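Endo-1,4-b-d-mannanase (Trichoderma reesei, PDB 1QNR) catalyses the hydrolysis of internal beta-1,4-mannosidic linkages in mannans, as a family 5 glycoside hydrolase with a TIM-barrel catalytic domain. Local coordinates at residues V5-T10 and N197-L202; K105-F110 and A160-E165; R154-T159 and S193-H198. One frame throughout, in Å; residues are numbered along the deposited sequence.

Interaction 1: residues V5-T10 and N197-L202; sequences VTISGT and NHLVTL. With NAG (2-acetamido-2-deoxy-beta-D-glucopyranose), chain G.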
loop_
_atom_site.group_PDB
_atom_site.type_symbol
_atom_site.label_atom_id
_atom_site.label_comp_id
_atom_site.label_asym_id
_atom_site.label_seq_id
_atom_site.Cartn_x
_atom_site.Cartn_y
_atom_site.Cartn_z
ATOM N N VAL A 5 -4.648 -5.850 -14.613
ATOM C CA VAL A 5 -3.208 -5.969 -14.349
ATOM C C VAL A 5 -2.892 -7.424 -13.937
ATOM O O VAL A 5 -3.523 -8.051 -13.095
ATOM C CB VAL A 5 -2.730 -5.008 -13.216
ATOM C CG1 VAL A 5 -1.233 -5.269 -12.902
ATOM C CG2 VAL A 5 -2.957 -3.545 -13.565
ATOM N N THR A 6 -1.898 -8.005 -14.677
ATOM C CA THR A 6 -1.468 -9.404 -14.478
ATOM C C THR A 6 0.042 -9.453 -14.335
ATOM O O THR A 6 0.757 -8.446 -14.449
ATOM C CB THR A 6 -1.923 -10.312 -15.671
ATOM O OG1 THR A 6 -1.250 -9.808 -16.861
ATOM C CG2 THR A 6 -3.442 -10.348 -15.775
ATOM N N ILE A 7 0.561 -10.668 -14.043
ATOM C CA ILE A 7 2.006 -10.936 -14.019
ATOM C C ILE A 7 2.420 -11.777 -15.257
ATOM O O ILE A 7 1.794 -12.814 -15.454
ATOM C CB ILE A 7 2.366 -11.585 -12.655
ATOM C CG1 ILE A 7 2.247 -10.485 -11.543
ATOM C CG2 ILE A 7 3.812 -12.105 -12.627
ATOM C CD1 ILE A 7 2.280 -11.040 -10.129
ATOM N N SER A 8 3.476 -11.368 -15.897
ATOM C CA SER A 8 4.027 -12.123 -17.086
ATOM C C SER A 8 5.469 -12.335 -16.674
ATOM O O SER A 8 6.285 -11.445 -16.364
ATOM C CB SER A 8 3.906 -11.212 -18.320
ATOM O OG SER A 8 4.399 -11.907 -19.476
ATOM N N GLY A 9 5.899 -13.646 -16.528
ATOM C CA GLY A 9 7.290 -13.858 -16.011
ATOM C C GLY A 9 7.412 -13.347 -14.585
ATOM O O GLY A 9 6.483 -13.689 -13.826
ATOM N N THR A 10 8.423 -12.575 -14.236
ATOM C CA THR A 10 8.524 -11.954 -12.929
ATOM C C THR A 10 8.434 -10.402 -13.063
ATOM O O THR A 10 8.890 -9.662 -12.181
ATOM C CB THR A 10 9.774 -12.284 -12.112
ATOM O OG1 THR A 10 10.878 -12.125 -13.022
ATOM C CG2 THR A 10 9.755 -13.749 -11.614
ATOM N N ASN A 197 -10.346 -11.561 -10.922
ATOM C CA ASN A 197 -9.711 -10.748 -11.898
ATOM C C ASN A 197 -8.408 -10.100 -11.422
ATOM O O ASN A 197 -7.558 -9.791 -12.245
ATOM C CB ASN A 197 -10.646 -9.581 -12.336
ATOM C CG ASN A 197 -11.959 -10.069 -12.916
ATOM O OD1 ASN A 197 -11.972 -10.995 -13.726
ATOM N ND2 ASN A 197 -13.075 -9.459 -12.409
ATOM N N HIS A 198 -8.286 -9.865 -10.105
ATOM C CA HIS A 198 -7.176 -8.993 -9.584
ATOM C C HIS A 198 -6.159 -9.684 -8.703
ATOM O O HIS A 198 -6.431 -10.718 -8.034
ATOM C CB HIS A 198 -7.811 -7.829 -8.756
ATOM C CG HIS A 198 -8.627 -6.876 -9.610
ATOM N ND1 HIS A 198 -10.001 -6.658 -9.395
ATOM C CD2 HIS A 198 -8.211 -6.071 -10.645
ATOM C CE1 HIS A 198 -10.351 -5.726 -10.317
ATOM N NE2 HIS A 198 -9.320 -5.395 -11.119
ATOM N N LEU A 199 -4.921 -9.142 -8.780
ATOM C CA LEU A 199 -3.839 -9.567 -7.907
ATOM C C LEU A 199 -4.089 -9.223 -6.426
ATOM O O LEU A 199 -4.874 -8.301 -6.117
ATOM C CB LEU A 199 -2.558 -8.808 -8.339
ATOM C CG LEU A 199 -2.120 -9.069 -9.797
ATOM C CD1 LEU A 199 -0.904 -8.159 -10.177
ATOM C CD2 LEU A 199 -1.794 -10.557 -10.050
ATOM N N VAL A 200 -3.505 -9.986 -5.494
ATOM C CA VAL A 200 -3.604 -9.781 -4.052
ATOM C C VAL A 200 -2.183 -9.812 -3.452
ATOM O O VAL A 200 -1.325 -10.614 -3.810
ATOM C CB VAL A 200 -4.481 -10.848 -3.401
ATOM C CG1 VAL A 200 -4.697 -10.671 -1.880
ATOM C CG2 VAL A 200 -5.894 -10.905 -4.047
ATOM N N THR A 201 -1.951 -8.917 -2.438
ATOM C CA THR A 201 -0.642 -8.845 -1.783
ATOM C C THR A 201 -0.848 -8.528 -0.282
ATOM O O THR A 201 -1.951 -8.118 0.140
ATOM C CB THR A 201 0.282 -7.794 -2.458
ATOM O OG1 THR A 201 1.648 -7.936 -1.965
ATOM C CG2 THR A 201 -0.227 -6.394 -2.199
ATOM N N LEU A 202 0.169 -8.736 0.562
ATOM C CA LEU A 202 0.022 -8.584 2.001
ATOM C C LEU A 202 0.126 -7.109 2.481
ATOM O O LEU A 202 -0.727 -6.763 3.343
ATOM C CB LEU A 202 1.123 -9.452 2.690
ATOM C CG LEU A 202 1.151 -9.434 4.242
ATOM C CD1 LEU A 202 -0.198 -9.758 4.877
ATOM C CD2 LEU A 202 2.225 -10.436 4.766
HETATM C C1 NAG G . -17.063 -9.868 -13.034
HETATM C C2 NAG G . -17.760 -10.477 -14.242
HETATM C C3 NAG G . -18.090 -11.902 -13.799
HETATM C C4 NAG G . -16.818 -12.655 -13.345
HETATM C C5 NAG G . -16.121 -11.890 -12.183
HETATM C C6 NAG G . -14.801 -12.533 -11.768
HETATM C C7 NAG G . -19.351 -9.303 -15.707
HETATM C C8 NAG G . -20.710 -8.688 -15.792
HETATM N N2 NAG G . -19.003 -9.672 -14.436
HETATM O O3 NAG G . -18.656 -12.577 -14.945
HETATM O O4 NAG G . -17.219 -13.972 -12.820
HETATM O O5 NAG G . -15.838 -10.571 -12.686
HETATM O O6 NAG G . -14.347 -11.888 -10.517
HETATM O O7 NAG G . -18.641 -9.550 -16.633
HETATM O O HOH W 1 -4.949 -6.963 -10.832
HETATM O O HOH W 2 -4.748 -10.439 -12.206
#

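Interaction 2: residues K105-F110 and A160-E165; sequences KLIIPF and AIFAWE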
loop_
_atom_site.group_PDB
_atom_site.type_symbol
_atom_site.label_atom_id
_atom_site.label_comp_id
_atom_site.label_asym_id
_atom_site.label_seq_id
_atom_site.Cartn_x
_atom_site.Cartn_y
_atom_site.Cartn_z
ATOM N N LYS A 105 -3.433 2.882 -12.219
ATOM C CA LYS A 105 -3.887 1.679 -11.486
ATOM C C LYS A 105 -3.717 1.937 -9.963
ATOM O O LYS A 105 -2.800 2.703 -9.600
ATOM C CB LYS A 105 -3.005 0.453 -11.839
ATOM C CG LYS A 105 -2.957 0.221 -13.400
ATOM C CD LYS A 105 -4.325 -0.041 -14.008
ATOM C CE LYS A 105 -4.139 -0.404 -15.499
ATOM N NZ LYS A 105 -5.502 -0.416 -16.179
ATOM N N LEU A 106 -4.543 1.308 -9.141
ATOM C CA LEU A 106 -4.498 1.575 -7.696
ATOM C C LEU A 106 -4.202 0.344 -6.802
ATOM O O LEU A 106 -4.732 -0.761 -7.032
ATOM C CB LEU A 106 -5.908 2.042 -7.266
ATOM C CG LEU A 106 -6.460 3.302 -8.003
ATOM C CD1 LEU A 106 -7.920 3.521 -7.609
ATOM C CD2 LEU A 106 -5.555 4.497 -7.623
ATOM N N ILE A 107 -3.323 0.554 -5.790
ATOM C CA ILE A 107 -3.136 -0.488 -4.740
ATOM C C ILE A 107 -3.991 -0.025 -3.560
ATOM O O ILE A 107 -3.815 1.127 -3.108
ATOM C CB ILE A 107 -1.664 -0.683 -4.378
ATOM C CG1 ILE A 107 -0.922 -1.260 -5.596
ATOM C CG2 ILE A 107 -1.533 -1.619 -3.122
ATOM C CD1 ILE A 107 0.615 -1.439 -5.419
ATOM N N ILE A 108 -4.873 -0.901 -3.017
ATOM C CA ILE A 108 -5.806 -0.484 -1.963
ATOM C C ILE A 108 -5.812 -1.439 -0.762
ATOM O O ILE A 108 -6.326 -2.582 -0.838
ATOM C CB ILE A 108 -7.266 -0.403 -2.547
ATOM C CG1 ILE A 108 -7.333 0.539 -3.764
ATOM C CG2 ILE A 108 -8.239 0.077 -1.437
ATOM C CD1 ILE A 108 -8.728 0.710 -4.383
ATOM N N PRO A 109 -5.204 -1.018 0.367
ATOM C CA PRO A 109 -5.237 -1.818 1.609
ATOM C C PRO A 109 -6.537 -1.611 2.381
ATOM O O PRO A 109 -7.128 -0.519 2.401
ATOM C CB PRO A 109 -3.997 -1.290 2.440
ATOM C CG PRO A 109 -3.905 0.154 1.951
ATOM C CD PRO A 109 -4.254 0.122 0.465
ATOM N N PHE A 110 -6.979 -2.680 3.123
ATOM C CA PHE A 110 -8.264 -2.702 3.817
ATOM C C PHE A 110 -8.271 -2.282 5.282
ATOM O O PHE A 110 -9.378 -1.976 5.767
ATOM C CB PHE A 110 -8.912 -4.124 3.732
ATOM C CG PHE A 110 -9.080 -4.680 2.335
ATOM C CD1 PHE A 110 -9.912 -4.026 1.411
ATOM C CD2 PHE A 110 -8.438 -5.864 1.971
ATOM C CE1 PHE A 110 -10.098 -4.562 0.144
ATOM C CE2 PHE A 110 -8.623 -6.379 0.673
ATOM C CZ PHE A 110 -9.461 -5.746 -0.240
ATOM N N ALA A 160 -9.102 -0.580 -13.227
ATOM C CA ALA A 160 -8.171 0.345 -12.536
ATOM C C ALA A 160 -7.592 -0.216 -11.272
ATOM O O ALA A 160 -6.764 0.500 -10.693
ATOM C CB ALA A 160 -8.935 1.666 -12.258
ATOM N N ILE A 161 -7.949 -1.379 -10.763
ATOM C CA ILE A 161 -7.306 -1.945 -9.563
ATOM C C ILE A 161 -6.045 -2.700 -9.892
ATOM O O ILE A 161 -6.065 -3.680 -10.683
ATOM C CB ILE A 161 -8.297 -2.835 -8.809
ATOM C CG1 ILE A 161 -9.652 -2.129 -8.569
ATOM C CG2 ILE A 161 -7.674 -3.354 -7.486
ATOM C CD1 ILE A 161 -9.555 -0.837 -7.736
ATOM N N PHE A 162 -4.903 -2.226 -9.376
ATOM C CA PHE A 162 -3.611 -2.937 -9.519
ATOM C C PHE A 162 -3.607 -4.205 -8.659
ATOM O O PHE A 162 -3.354 -5.335 -9.116
ATOM C CB PHE A 162 -2.397 -2.069 -9.118
ATOM C CG PHE A 162 -1.035 -2.643 -9.444
ATOM C CD1 PHE A 162 -0.434 -3.552 -8.559
ATOM C CD2 PHE A 162 -0.333 -2.312 -10.601
ATOM C CE1 PHE A 162 0.849 -4.075 -8.767
ATOM C CE2 PHE A 162 0.943 -2.783 -10.847
ATOM C CZ PHE A 162 1.520 -3.724 -9.955
ATOM N N ALA A 163 -3.928 -4.024 -7.371
ATOM C CA ALA A 163 -4.024 -5.158 -6.421
ATOM C C ALA A 163 -4.846 -4.757 -5.170
ATOM O O ALA A 163 -4.761 -3.594 -4.702
ATOM C CB ALA A 163 -2.612 -5.575 -5.939
ATOM N N TRP A 164 -5.475 -5.785 -4.592
ATOM C CA TRP A 164 -6.046 -5.650 -3.220
ATOM C C TRP A 164 -4.889 -5.942 -2.238
ATOM O O TRP A 164 -4.005 -6.796 -2.540
ATOM C CB TRP A 164 -7.148 -6.689 -3.018
ATOM C CG TRP A 164 -8.337 -6.517 -3.945
ATOM C CD1 TRP A 164 -8.785 -7.411 -4.858
ATOM C CD2 TRP A 164 -9.160 -5.337 -4.049
ATOM N NE1 TRP A 164 -9.900 -6.901 -5.513
ATOM C CE2 TRP A 164 -10.093 -5.598 -5.079
ATOM C CE3 TRP A 164 -9.167 -4.075 -3.421
ATOM C CZ2 TRP A 164 -11.111 -4.713 -5.447
ATOM C CZ3 TRP A 164 -10.134 -3.136 -3.833
ATOM C CH2 TRP A 164 -11.061 -3.473 -4.854
ATOM N N GLU A 165 -4.887 -5.270 -1.094
ATOM C CA GLU A 165 -3.801 -5.424 -0.106
ATOM C C GLU A 165 -4.458 -5.641 1.241
ATOM O O GLU A 165 -5.371 -4.944 1.709
ATOM C CB GLU A 165 -2.899 -4.178 -0.186
ATOM C CG GLU A 165 -1.725 -4.216 0.829
ATOM C CD GLU A 165 -0.670 -3.186 0.407
ATOM O OE1 GLU A 165 -0.854 -2.013 0.805
ATOM O OE2 GLU A 165 0.205 -3.624 -0.417
#

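Interaction 3: residues R154-T159 and S193-H198; sequences RYANST and SLDSNH. With NAG (2-acetamido-2-deoxy-beta-D-glucopyranose), chain G.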
loop_
_atom_site.group_PDB
_atom_site.type_symbol
_atom_site.label_atom_id
_atom_site.label_comp_id
_atom_site.label_asym_id
_atom_site.label_seq_id
_atom_site.Cartn_x
_atom_site.Cartn_y
_atom_site.Cartn_z
ATOM N N ARG A 154 -17.458 -3.461 -4.838
ATOM C CA ARG A 154 -17.693 -2.258 -5.631
ATOM C C ARG A 154 -16.875 -2.202 -6.891
ATOM O O ARG A 154 -17.294 -1.556 -7.915
ATOM C CB ARG A 154 -17.366 -0.939 -4.815
ATOM C CG ARG A 154 -18.347 -0.790 -3.674
ATOM C CD ARG A 154 -18.041 0.438 -2.787
ATOM N NE ARG A 154 -18.769 1.669 -3.211
ATOM C CZ ARG A 154 -20.040 1.899 -2.907
ATOM N NH1 ARG A 154 -20.747 1.026 -2.149
ATOM N NH2 ARG A 154 -20.667 3.000 -3.338
ATOM N N TYR A 155 -15.609 -2.719 -6.852
ATOM C CA TYR A 155 -14.655 -2.454 -7.942
ATOM C C TYR A 155 -14.128 -3.753 -8.541
ATOM O O TYR A 155 -13.147 -3.740 -9.306
ATOM C CB TYR A 155 -13.460 -1.605 -7.446
ATOM C CG TYR A 155 -13.886 -0.453 -6.528
ATOM C CD1 TYR A 155 -14.736 0.541 -6.996
ATOM C CD2 TYR A 155 -13.386 -0.342 -5.230
ATOM C CE1 TYR A 155 -15.195 1.581 -6.166
ATOM C CE2 TYR A 155 -13.829 0.708 -4.419
ATOM C CZ TYR A 155 -14.680 1.669 -4.880
ATOM O OH TYR A 155 -15.049 2.697 -4.017
ATOM N N ALA A 156 -14.739 -4.925 -8.207
ATOM C CA ALA A 156 -14.222 -6.233 -8.661
ATOM C C ALA A 156 -14.057 -6.340 -10.164
ATOM O O ALA A 156 -13.155 -7.081 -10.648
ATOM C CB ALA A 156 -15.103 -7.413 -8.146
ATOM N N ASN A 157 -14.866 -5.616 -11.000
ATOM C CA ASN A 157 -14.742 -5.712 -12.432
ATOM C C ASN A 157 -14.151 -4.467 -13.107
ATOM O O ASN A 157 -14.131 -4.329 -14.365
ATOM C CB ASN A 157 -16.105 -6.015 -13.101
ATOM C CG ASN A 157 -16.699 -7.281 -12.543
ATOM O OD1 ASN A 157 -17.267 -7.447 -11.432
ATOM N ND2 ASN A 157 -16.576 -8.366 -13.361
ATOM N N SER A 158 -13.588 -3.586 -12.279
ATOM C CA SER A 158 -12.895 -2.407 -12.801
ATOM C C SER A 158 -11.458 -2.741 -13.220
ATOM O O SER A 158 -10.711 -3.380 -12.423
ATOM C CB SER A 158 -12.845 -1.272 -11.702
ATOM O OG SER A 158 -11.982 -0.185 -12.240
ATOM N N THR A 159 -10.956 -2.262 -14.359
ATOM C CA THR A 159 -9.572 -2.485 -14.748
ATOM C C THR A 159 -8.600 -1.478 -14.070
ATOM O O THR A 159 -7.396 -1.668 -14.230
ATOM C CB THR A 159 -9.384 -2.422 -16.277
ATOM O OG1 THR A 159 -9.882 -1.184 -16.742
ATOM C CG2 THR A 159 -10.167 -3.560 -16.977
ATOM N N SER A 193 -11.974 -15.452 -3.560
ATOM C CA SER A 193 -13.346 -16.005 -3.734
ATOM C C SER A 193 -14.354 -14.938 -4.111
ATOM O O SER A 193 -15.464 -15.261 -4.605
ATOM C CB SER A 193 -13.822 -16.697 -2.419
ATOM O OG SER A 193 -14.338 -15.815 -1.398
ATOM N N LEU A 194 -14.008 -13.636 -3.850
ATOM C CA LEU A 194 -14.872 -12.534 -4.207
ATOM C C LEU A 194 -14.517 -11.914 -5.561
ATOM O O LEU A 194 -15.360 -11.157 -6.130
ATOM C CB LEU A 194 -14.697 -11.353 -3.189
ATOM C CG LEU A 194 -15.068 -11.734 -1.742
ATOM C CD1 LEU A 194 -14.784 -10.530 -0.825
ATOM C CD2 LEU A 194 -16.590 -12.035 -1.659
ATOM N N ASP A 195 -13.312 -12.145 -6.078
ATOM C CA ASP A 195 -12.797 -11.442 -7.263
ATOM C C ASP A 195 -11.650 -12.269 -7.894
ATOM O O ASP A 195 -10.573 -12.431 -7.255
ATOM C CB ASP A 195 -12.303 -10.037 -6.857
ATOM C CG ASP A 195 -11.576 -9.227 -7.921
ATOM O OD1 ASP A 195 -11.247 -9.702 -9.022
ATOM O OD2 ASP A 195 -11.414 -7.969 -7.655
ATOM N N SER A 196 -11.907 -12.911 -9.052
ATOM C CA SER A 196 -10.826 -13.672 -9.713
ATOM C C SER A 196 -10.045 -12.890 -10.773
ATOM O O SER A 196 -9.165 -13.389 -11.508
ATOM C CB SER A 196 -11.400 -14.927 -10.398
ATOM O OG SER A 196 -12.373 -14.593 -11.406
ATOM N N ASN A 197 -10.346 -11.561 -10.922
ATOM C CA ASN A 197 -9.711 -10.748 -11.898
ATOM C C ASN A 197 -8.408 -10.100 -11.422
ATOM O O ASN A 197 -7.558 -9.791 -12.245
ATOM C CB ASN A 197 -10.646 -9.581 -12.336
ATOM C CG ASN A 197 -11.959 -10.069 -12.916
ATOM O OD1 ASN A 197 -11.972 -10.995 -13.726
ATOM N ND2 ASN A 197 -13.075 -9.459 -12.409
ATOM N N HIS A 198 -8.286 -9.865 -10.105
ATOM C CA HIS A 198 -7.176 -8.993 -9.584
ATOM C C HIS A 198 -6.159 -9.684 -8.703
ATOM O O HIS A 198 -6.431 -10.718 -8.034
ATOM C CB HIS A 198 -7.811 -7.829 -8.756
ATOM C CG HIS A 198 -8.627 -6.876 -9.610
ATOM N ND1 HIS A 198 -10.001 -6.658 -9.395
ATOM C CD2 HIS A 198 -8.211 -6.071 -10.645
ATOM C CE1 HIS A 198 -10.351 -5.726 -10.317
ATOM N NE2 HIS A 198 -9.320 -5.395 -11.119
HETATM C C1 NAG G . -17.063 -9.868 -13.034
HETATM C C2 NAG G . -17.760 -10.477 -14.242
HETATM C C3 NAG G . -18.090 -11.902 -13.799
HETATM C C4 NAG G . -16.818 -12.655 -13.345
HETATM C C5 NAG G . -16.121 -11.890 -12.183
HETATM C C6 NAG G . -14.801 -12.533 -11.768
HETATM C C7 NAG G . -19.351 -9.303 -15.707
HETATM C C8 NAG G . -20.710 -8.688 -15.792
HETATM N N2 NAG G . -19.003 -9.672 -14.436
HETATM O O3 NAG G . -18.656 -12.577 -14.945
HETATM O O4 NAG G . -17.219 -13.972 -12.820
HETATM O O5 NAG G . -15.838 -10.571 -12.686
HETATM O O6 NAG G . -14.347 -11.888 -10.517
HETATM O O7 NAG G . -18.641 -9.550 -16.633
#

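Interaction 1: residues V5-T10 and N197-L202
Leu199 lays its isobutyl fork against the extended backbone from Val5 to Ile7. CD1 meets Val5 CG1 at 4.0 Å, the two side chains crossing at about a right angle, and also nears Ile7 CG1. CD2 goes to Ile7 CD1 at 4.1 Å, and here the side chains run past each other at a slant. At the branch point, Leu199 CG sits 3.7 Å from Val5 O, an approach of carbon to carbonyl oxygen that is packing and nothing stronger. The Val5 methyl is delivered by its torsion: CG1 stands anti to the backbone N (chi1 175°), on the carbonyl side and hence facing Leu199. Ile7 begins by pointing past the partner, and its extended chain (chi2 168°) then carries CD1 in toward the leucine.

The backbones never pair directly, since the closest CA atoms, Val5 and His198, lie 6.9 Å apart. Two waters fill the polar part of that space. One accepts from Leu199 N at 3.0 Å, and Val5 O lies 2.9 Å from the same water; this water also stands at the edge of the His198 ring, in its plane. The second donates to Val5 O at 2.8 Å and to Asn197 O at 2.9 Å. Val5 O thus lies within bonding distance of both waters, with donation settled for the second. Asn197 takes part through its carbonyl, its amide side chain being directed to the glycan.

Strand 6-8 belongs to a small antiparallel sheet, where Thr6 pairs with Asn13 and Phe12 of strand 11-14 leans on both Ile7 and Leu199. Strand 199-201 instead joins the parallel barrel beside strand 161-165, with helix 178-194 packed on Val200. The contact therefore sets the N-terminal hairpin against the starting end of a barrel strand.

Interaction 2: residues K105-F110 and A160-E165
Ile107 CG1 rests 3.8 Å from Phe162 CD1, the two side chains running the same way, while on the other face Ile108 CD1 meets Ile161 CD1 at 3.8 Å. The strands are parallel, their axes 16° apart, and share a ladder of backbone bonds. The ladder is uneven at a beta bulge, where Leu106 O accepts from Phe162 N at 2.8 Å and only weakly from Ala163 N at 3.4 Å.

All twelve residues are buried, so no side faces solvent; what is slight is the ring overlap. Phe110 and Trp164 are within 25° of parallel but slid apart, centroids 5.6 Å distant, though Phe110 CZ touches Trp164 CE3 at 3.6 Å. Replacing Phe110 by alanine would probably open a gap beside Trp164 CB and CE3 and strip Val148 and Val152 of helix 138-155 of a partner.

Glu165, extended with CG anti to the backbone N (chi1 179°), runs alongside Pro109 and places OE1 3.6 Å from Pro109 CB; the same oxygen forms a salt bridge with Arg54. A connection that includes helices 119-127 and 138-155 joins the strands, a beta-alpha-beta crossover, the repeating element of the family 5 TIM barrel.

Interaction 3: residues R154-T159 and S193-H198
An N-glycosylation sequon, Asn157-Ser158-Thr159, begins in the type I turn from Tyr155 to Ser158 at the end of helix 138-155, and the loop after helix 178-194 holds both turn and sugar. Asn157 ND2 is bonded covalently to NAG C1. Ser196 N donates to NAG O6 at 3.0 Å. Asn197 ND2 donates twice, to NAG O5 and to Ala156 O, each at 3.0 Å. The latter carbonyl oxygen lies in the asparagine amide plane, whereas the donor stands above the carbonyl plane.

Asp195, its CG anti to the backbone N (chi1 173°), points its carboxylate at Ala156 and His198. Asp195 OD1 accepts from Asn197 N at 2.8 Å, forming an Asx turn, and OD2 lies 3.5 Å from Ala156 CA. His198 ND1 gives that OD2 a short, nearly straight bond (2.6 Å, 172°) on the syn lone pair. Across the ring, His198 NE2 donates to Ser158 O at 2.8 Å, in the ring plane though bent at the hydrogen (130°). Trp164 NE1 adds another donor to OD2.

With both ring nitrogens donating, one to a carboxylate, His198 is fixed in rotation and may carry a proton on each; the paired charges would then stabilise each other.

Strand 161-165 of interaction 2 is the common neighbour. Its Trp164 N lies 3.0 Å from Leu199 O of interaction 1, a probable hydrogen bond that seats strand 199-201 in the barrel sheet, and its Trp164 NE1 lies 2.8 Å from Asp195 OD2 of interaction 3. Lys105 NZ, at the other end of interaction 2, reaches Thr159 O at 3.0 Å. Interactions 1 and 3 share Asn197 and His198, so one short link between helix 178-194 and strand 199-201 serves both the N-terminal hairpin and the glycosylated turn. The centres are 10 to 12 Å apart; the Trp164 side chain is about 8 Å from a bound NAG, an attached glycan rather than a substrate.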